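Local coordinates for protein BPH (Thiobacillus denitrificans, PDB 5OVS) that probably hydrolyses peptide bonds as a bacterial proteasome homologue, fourteen copies of which assemble into a double ring around an inner cavity, at residues 13-18 and 161-166; 19-24 and 173-178; 46-51 and 109-114. All coordinates share one frame; numbering follows the deposited sequence.

Interaction 1. Residues 13-18 and 161-166; sequences AIAADT and AVARLG
The extended backbone of A15 (phi -140°) and the helical one of A163 (phi -62°) each direct the bond to CB at the other segment, and the two methyls pass flank to flank, with 4.0 Å between A15 CB and A163 CB. One strand repeat earlier, A13 comes out on the same face of the sheet, and its CB lies 4.2 Å from the same A163 CB. The helical methyl is thus received by a pair of strand methyls two residues apart. Beyond the side chains, A15 CB reaches the helix backbone, with A163 O at 3.8 Å and R164 N at 4.1 Å. No hydrogen bond links the two segments, so the contact is van der Waals packing, and small side chains allow it to be close: the axes of strand 13-16 and helix 161-166 approach to 7.2 Å. Their directions differ by 20°, so helix and strand run nearly parallel.

The carbonyl of A163 is gripped by T4 OG1 from the adjacent strand, a polar bond beside an otherwise apolar contact. The R164 guanidinium serves the neighbouring strand, NH1 bonding V181 O and S183 OG and so tying the helix to strand 182-187 and the chain just before it. At the far end of segment 13-18, D17 forms a salt bridge with K37, an arrangement consistent with the active-site surroundings of proteasome-type hydrolases. Laying helix 159-173 over strand 11-16 gives one alpha/beta interface of the four-layer alpha-beta-beta-alpha sandwich characteristic of N-terminal nucleophile hydrolases.

Interaction 2. Residues 19-24 and 173-178; sequences LTKWGG and FHDESG
K21 reaches from strand 20-22 to the type I beta turn H174-S177, whose S177 N to H174 O bond closes it. The lysine's CB points toward this turn. Its chain then bends at every later torsion, first at chi2 (-68°), curling toward the carbonyl of D175. CD is the first atom to meet D175 O, and CE packs against it at 3.7 Å. At the tip, NZ donates a hydrogen bond to D175 O at 3.2 Å. The C=O...N angle is 118° and NZ stands 56° out of the carbonyl plane, so the ammonium sits over the carbonyl and not on a lone pair. A water accepts from NZ at 2.8 Å and donates on to G23 O and E176 OE2; the other carboxylate oxygen, E176 OE1, bonds S139 OG. D175 OD1 of the same chain stays at 4.1 Å from NZ, too far for a salt bridge; the strong ionic partner is OD2 of D175 in a neighbouring subunit, and the exchange is reciprocal. This concentration of acidic groups would be expected to favour the charged lysine. Nearer the protein interior, L19 supplies the apolar part. Its CB rests 3.5 Å from G178 N, which is itself hydrogen-bonded to D17 OD2. With CG anti to the backbone N, L19 carries CD2 to 3.7 Å from S177 C, against the backbone where the turn ends. A backbone bond of E176 with T1 also ties the turn to the N-terminus. A second water joins the segments, donating to L19 O at 2.9 Å and to E176 O at 2.6 Å.

Interaction 3. Residues 46-51 and 109-114; sequences VAITGS and MDVLIA
A47 and L112 form an antiparallel hydrogen-bonded pair: A47 N donates to L112 O at 2.9 Å, and L112 N returns a bond to A47 O at 3.1 Å. Where the regular strand of segment 46-51 stops, T49 keeps hold of the other chain segment by placing two donors on one acceptor. T49 N approaches D110 O at 3.1 Å almost straight on (C=O...N 171°), while T49 OG1 donates to D110 O at 3.0 Å from a much more bent direction (115°). The hydroxyl gets there because chi1, 74°, seats OG1 between the backbone N and the carbonyl carbon. The D110 carboxylate turns elsewhere, its OD1 taking the backbone N of A124.

Around these bonds, V46, I48, V111 and I113 share one face of the sheet. The V46 and V111 side chains cross at a slant, with V46 CG1 4.1 Å from V111 CB, and I48 CG1 runs beside V111 CG1 at 4.2 Å. M109 adds its sulfur, with SD 4.2 Å from I48 CG2.

Further out, helices 54-64 and 74-91 pack on this face: L58 meets I48 and M109, W81 meets V111, and I77 meets I113. The face with A47 and L112 instead meets V3 of the other sheet. Helices on one side and a second sheet on the other mark these strands as an inner layer of the alpha-beta-beta-alpha sandwich of the proteasome and other N-terminal nucleophile hydrolases.

In the fold
Interactions 1 and 3 are buried and lie in successive layers: one joins a helix to the first sheet by apolar packing of alanine methyls, with no hydrogen bond across it, the other joins neighbouring strands of the second sheet mainly by backbone hydrogen bonds. I14 links them, its CB pointing away from the helix, with I14 CD1 3.8 Å from A47 CB. Interaction 2 is only partly buried, combines L19 packing with a lysine-to-carbonyl bond and bridging waters, and borders a neighbouring subunit. It lies just past both elements of interaction 1 in the chain, after helix 159-173 and on the strand following strand 11-16; T18 N lies 3.2 Å from G178 O, a probable hydrogen bond. Interactions 2 and 3 do not touch.

Interaction 1. Residues 13-18 and 161-166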
# COMPACT_ATOMS: atom_id res chain seq x y z
N ALA K 13 46.83 -17.46 -1.38
CA ALA K 13 46.81 -16.01 -1.49
C ALA K 13 45.43 -15.44 -1.26
O ALA K 13 44.43 -16.14 -1.37
CB ALA K 13 47.33 -15.56 -2.83
N ILE K 14 45.40 -14.16 -0.91
CA ILE K 14 44.16 -13.46 -0.60
C ILE K 14 44.35 -12.00 -1.01
O ILE K 14 45.42 -11.42 -0.79
CB ILE K 14 43.77 -13.63 0.88
CG1 ILE K 14 42.38 -13.04 1.14
CG2 ILE K 14 44.81 -13.03 1.83
CD1 ILE K 14 41.81 -13.38 2.50
N ALA K 15 43.33 -11.42 -1.64
CA ALA K 15 43.43 -10.03 -2.11
C ALA K 15 42.15 -9.24 -1.90
O ALA K 15 41.10 -9.80 -1.58
CB ALA K 15 43.85 -10.00 -3.57
N ALA K 16 42.25 -7.93 -2.06
CA ALA K 16 41.10 -7.05 -1.92
C ALA K 16 41.39 -5.75 -2.63
O ALA K 16 42.54 -5.33 -2.73
CB ALA K 16 40.77 -6.79 -0.46
N ASP K 17 40.34 -5.11 -3.12
CA ASP K 17 40.47 -3.75 -3.61
C ASP K 17 40.56 -2.82 -2.37
O ASP K 17 40.52 -3.29 -1.24
CB ASP K 17 39.31 -3.38 -4.55
CG ASP K 17 38.13 -2.80 -3.82
OD1 ASP K 17 37.39 -3.55 -3.14
OD2 ASP K 17 37.96 -1.58 -3.93
N THR K 18 40.68 -1.53 -2.58
CA THR K 18 40.87 -0.60 -1.47
C THR K 18 39.92 0.59 -1.45
O THR K 18 40.10 1.50 -0.64
CB THR K 18 42.30 -0.07 -1.51
OG1 THR K 18 42.60 0.32 -2.85
CG2 THR K 18 43.26 -1.15 -1.07
N ALA K 161 49.15 -13.74 -7.92
CA ALA K 161 48.88 -13.06 -9.19
C ALA K 161 47.47 -13.32 -9.66
O ALA K 161 46.83 -12.45 -10.25
CB ALA K 161 49.89 -13.51 -10.24
N VAL K 162 46.97 -14.52 -9.40
CA VAL K 162 45.60 -14.86 -9.78
C VAL K 162 44.58 -14.15 -8.89
O VAL K 162 43.55 -13.63 -9.39
CB VAL K 162 45.37 -16.38 -9.78
CG1 VAL K 162 43.91 -16.70 -10.08
CG2 VAL K 162 46.28 -17.04 -10.80
N ALA K 163 44.85 -14.11 -7.59
CA ALA K 163 43.99 -13.42 -6.62
C ALA K 163 43.92 -11.94 -6.94
O ALA K 163 42.85 -11.36 -6.95
CB ALA K 163 44.50 -13.62 -5.21
N ARG K 164 45.08 -11.35 -7.21
CA ARG K 164 45.15 -9.93 -7.56
C ARG K 164 44.42 -9.66 -8.86
O ARG K 164 43.68 -8.70 -8.96
CB ARG K 164 46.60 -9.47 -7.69
CG ARG K 164 47.35 -9.42 -6.37
CD ARG K 164 48.81 -9.12 -6.62
NE ARG K 164 48.99 -7.78 -7.16
CZ ARG K 164 48.91 -6.66 -6.45
NH1 ARG K 164 48.66 -6.68 -5.14
NH2 ARG K 164 49.07 -5.49 -7.05
N LEU K 165 44.64 -10.51 -9.85
CA LEU K 165 44.00 -10.30 -11.14
C LEU K 165 42.48 -10.28 -10.97
O LEU K 165 41.80 -9.52 -11.64
CB LEU K 165 44.44 -11.37 -12.15
CG LEU K 165 43.95 -11.12 -13.59
CD1 LEU K 165 44.58 -9.85 -14.16
CD2 LEU K 165 44.25 -12.30 -14.49
N GLY K 166 41.96 -11.08 -10.05
CA GLY K 166 40.53 -11.13 -9.79
C GLY K 166 40.00 -9.79 -9.35
O GLY K 166 38.92 -9.36 -9.76

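Interaction 2. Residues 19-24 and 173-178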
# COMPACT_ATOMS: atom_id res chain seq x y z
N LEU K 19 38.90 0.58 -2.33
CA LEU K 19 37.96 1.69 -2.46
C LEU K 19 36.80 1.59 -1.47
O LEU K 19 36.17 0.55 -1.34
CB LEU K 19 37.40 1.73 -3.90
CG LEU K 19 36.38 2.78 -4.26
CD1 LEU K 19 37.04 4.14 -4.15
CD2 LEU K 19 35.81 2.59 -5.67
N THR K 20 36.49 2.69 -0.78
CA THR K 20 35.26 2.80 0.01
C THR K 20 34.22 3.65 -0.76
O THR K 20 34.58 4.53 -1.52
CB THR K 20 35.52 3.47 1.35
OG1 THR K 20 36.57 2.79 2.05
CG2 THR K 20 34.27 3.48 2.22
N LYS K 21 32.95 3.38 -0.54
CA LYS K 21 31.89 4.21 -1.11
C LYS K 21 31.05 4.85 -0.04
O LYS K 21 30.75 4.26 0.99
CB LYS K 21 30.99 3.41 -2.07
CG LYS K 21 31.73 2.78 -3.23
CD LYS K 21 32.25 3.81 -4.21
CE LYS K 21 31.13 4.47 -5.01
NZ LYS K 21 30.28 3.49 -5.70
N TRP K 22 30.70 6.10 -0.29
CA TRP K 22 29.72 6.82 0.49
C TRP K 22 28.74 7.30 -0.58
O TRP K 22 28.99 8.27 -1.29
CB TRP K 22 30.39 7.96 1.26
CG TRP K 22 29.48 8.76 2.14
CD1 TRP K 22 28.58 8.27 3.06
CD2 TRP K 22 29.38 10.19 2.20
NE1 TRP K 22 27.93 9.31 3.67
CE2 TRP K 22 28.39 10.50 3.16
CE3 TRP K 22 30.02 11.24 1.52
CZ2 TRP K 22 28.04 11.82 3.47
CZ3 TRP K 22 29.67 12.55 1.83
CH2 TRP K 22 28.68 12.83 2.80
N GLY K 23 27.65 6.56 -0.72
CA GLY K 23 26.72 6.76 -1.82
C GLY K 23 27.45 6.50 -3.12
O GLY K 23 28.26 5.58 -3.21
N GLY K 24 27.17 7.33 -4.12
CA GLY K 24 27.93 7.35 -5.36
C GLY K 24 29.30 8.03 -5.24
O GLY K 24 30.02 8.16 -6.24
N PHE K 173 35.64 -2.94 -14.30
CA PHE K 173 34.27 -2.91 -14.78
C PHE K 173 33.18 -2.52 -13.79
O PHE K 173 32.05 -2.29 -14.21
CB PHE K 173 33.93 -4.25 -15.42
CG PHE K 173 34.68 -4.50 -16.68
CD1 PHE K 173 34.34 -3.82 -17.83
CD2 PHE K 173 35.75 -5.37 -16.70
CE1 PHE K 173 35.04 -4.03 -19.01
CE2 PHE K 173 36.45 -5.61 -17.87
CZ PHE K 173 36.09 -4.93 -19.03
N HIS K 174 33.50 -2.43 -12.49
CA HIS K 174 32.47 -2.15 -11.50
C HIS K 174 32.73 -0.97 -10.56
O HIS K 174 33.78 -0.88 -9.90
CB HIS K 174 32.18 -3.39 -10.67
CG HIS K 174 30.86 -3.34 -9.98
ND1 HIS K 174 30.73 -3.06 -8.64
CD2 HIS K 174 29.60 -3.47 -10.46
CE1 HIS K 174 29.45 -3.06 -8.32
NE2 HIS K 174 28.75 -3.30 -9.41
N ASP K 175 31.72 -0.11 -10.42
CA ASP K 175 31.92 1.19 -9.76
C ASP K 175 32.12 1.12 -8.24
O ASP K 175 32.45 2.14 -7.62
CB ASP K 175 30.80 2.17 -10.14
CG ASP K 175 29.43 1.75 -9.64
OD1 ASP K 175 29.35 0.92 -8.71
OD2 ASP K 175 28.41 2.27 -10.18
N GLU K 176 31.93 -0.05 -7.64
CA GLU K 176 32.15 -0.21 -6.21
C GLU K 176 33.53 -0.79 -5.86
O GLU K 176 33.82 -1.00 -4.69
CB GLU K 176 31.03 -1.08 -5.60
CG GLU K 176 29.64 -0.48 -5.78
CD GLU K 176 28.54 -1.22 -5.03
OE1 GLU K 176 28.70 -2.40 -4.69
OE2 GLU K 176 27.49 -0.60 -4.78
N SER K 177 34.38 -1.02 -6.85
CA SER K 177 35.72 -1.56 -6.62
C SER K 177 36.77 -0.65 -7.26
O SER K 177 36.53 -0.11 -8.33
CB SER K 177 35.82 -2.97 -7.23
OG SER K 177 35.02 -3.91 -6.53
N GLY K 178 37.93 -0.50 -6.61
CA GLY K 178 38.98 0.39 -7.13
C GLY K 178 40.39 0.02 -6.73
O GLY K 178 40.62 -0.54 -5.66
O HOH W 1 33.52 -0.32 -2.25
O HOH W 2 28.18 2.43 -4.17

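Interaction 3. Residues 46-51 and 109-114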
# COMPACT_ATOMS: atom_id res chain seq x y z
N VAL K 46 41.65 -12.12 7.21
CA VAL K 46 40.23 -12.04 6.96
C VAL K 46 39.94 -10.83 6.08
O VAL K 46 40.29 -9.71 6.42
CB VAL K 46 39.43 -11.97 8.28
CG1 VAL K 46 37.93 -12.03 8.01
CG2 VAL K 46 39.85 -13.11 9.20
N ALA K 47 39.32 -11.09 4.93
CA ALA K 47 38.97 -10.06 3.96
C ALA K 47 37.47 -9.85 4.04
O ALA K 47 36.71 -10.81 3.96
CB ALA K 47 39.38 -10.50 2.56
N ILE K 48 37.06 -8.59 4.20
CA ILE K 48 35.71 -8.28 4.65
C ILE K 48 34.97 -7.42 3.63
O ILE K 48 35.50 -6.43 3.17
CB ILE K 48 35.76 -7.56 6.00
CG1 ILE K 48 36.54 -8.42 7.02
CG2 ILE K 48 34.35 -7.29 6.50
CD1 ILE K 48 37.00 -7.70 8.27
N THR K 49 33.74 -7.81 3.27
CA THR K 49 32.89 -7.03 2.36
C THR K 49 31.70 -6.48 3.14
O THR K 49 31.42 -6.93 4.25
CB THR K 49 32.35 -7.90 1.21
OG1 THR K 49 31.33 -8.78 1.69
CG2 THR K 49 33.45 -8.73 0.60
N GLY K 50 30.99 -5.51 2.56
CA GLY K 50 29.87 -4.85 3.25
C GLY K 50 30.30 -3.48 3.73
O GLY K 50 31.25 -2.92 3.20
N SER K 51 29.62 -2.94 4.74
CA SER K 51 29.99 -1.65 5.34
C SER K 51 31.43 -1.65 5.82
O SER K 51 31.88 -2.62 6.43
CB SER K 51 29.07 -1.30 6.52
OG SER K 51 29.70 -0.41 7.44
N MET K 109 27.68 -9.23 6.10
CA MET K 109 28.98 -9.23 5.48
C MET K 109 29.30 -10.61 4.96
O MET K 109 28.83 -11.62 5.48
CB MET K 109 30.05 -8.76 6.46
CG MET K 109 29.93 -9.42 7.81
SD MET K 109 31.40 -9.24 8.81
CE MET K 109 30.90 -10.19 10.24
N ASP K 110 30.07 -10.66 3.89
CA ASP K 110 30.62 -11.89 3.39
C ASP K 110 32.12 -11.79 3.64
O ASP K 110 32.70 -10.72 3.50
CB ASP K 110 30.33 -12.02 1.90
CG ASP K 110 28.83 -12.02 1.60
OD1 ASP K 110 28.09 -12.79 2.23
OD2 ASP K 110 28.40 -11.28 0.70
N VAL K 111 32.76 -12.88 4.05
CA VAL K 111 34.22 -12.83 4.23
C VAL K 111 34.95 -14.01 3.62
O VAL K 111 34.37 -15.08 3.45
CB VAL K 111 34.64 -12.69 5.71
CG1 VAL K 111 33.89 -11.55 6.36
CG2 VAL K 111 34.46 -14.00 6.45
N LEU K 112 36.20 -13.78 3.27
CA LEU K 112 37.11 -14.85 2.91
C LEU K 112 38.19 -14.94 4.01
O LEU K 112 38.61 -13.92 4.55
CB LEU K 112 37.72 -14.58 1.54
CG LEU K 112 36.67 -14.40 0.42
CD1 LEU K 112 37.34 -13.95 -0.86
CD2 LEU K 112 35.91 -15.69 0.18
N ILE K 113 38.58 -16.16 4.35
CA ILE K 113 39.55 -16.43 5.42
C ILE K 113 40.67 -17.30 4.87
O ILE K 113 40.43 -18.45 4.51
CB ILE K 113 38.90 -17.17 6.58
CG1 ILE K 113 37.81 -16.29 7.19
CG2 ILE K 113 39.95 -17.56 7.64
CD1 ILE K 113 36.87 -17.05 8.08
N ALA K 114 41.87 -16.74 4.79
CA ALA K 114 43.04 -17.46 4.32
C ALA K 114 43.93 -17.81 5.51
O ALA K 114 44.27 -16.96 6.31
CB ALA K 114 43.82 -16.61 3.34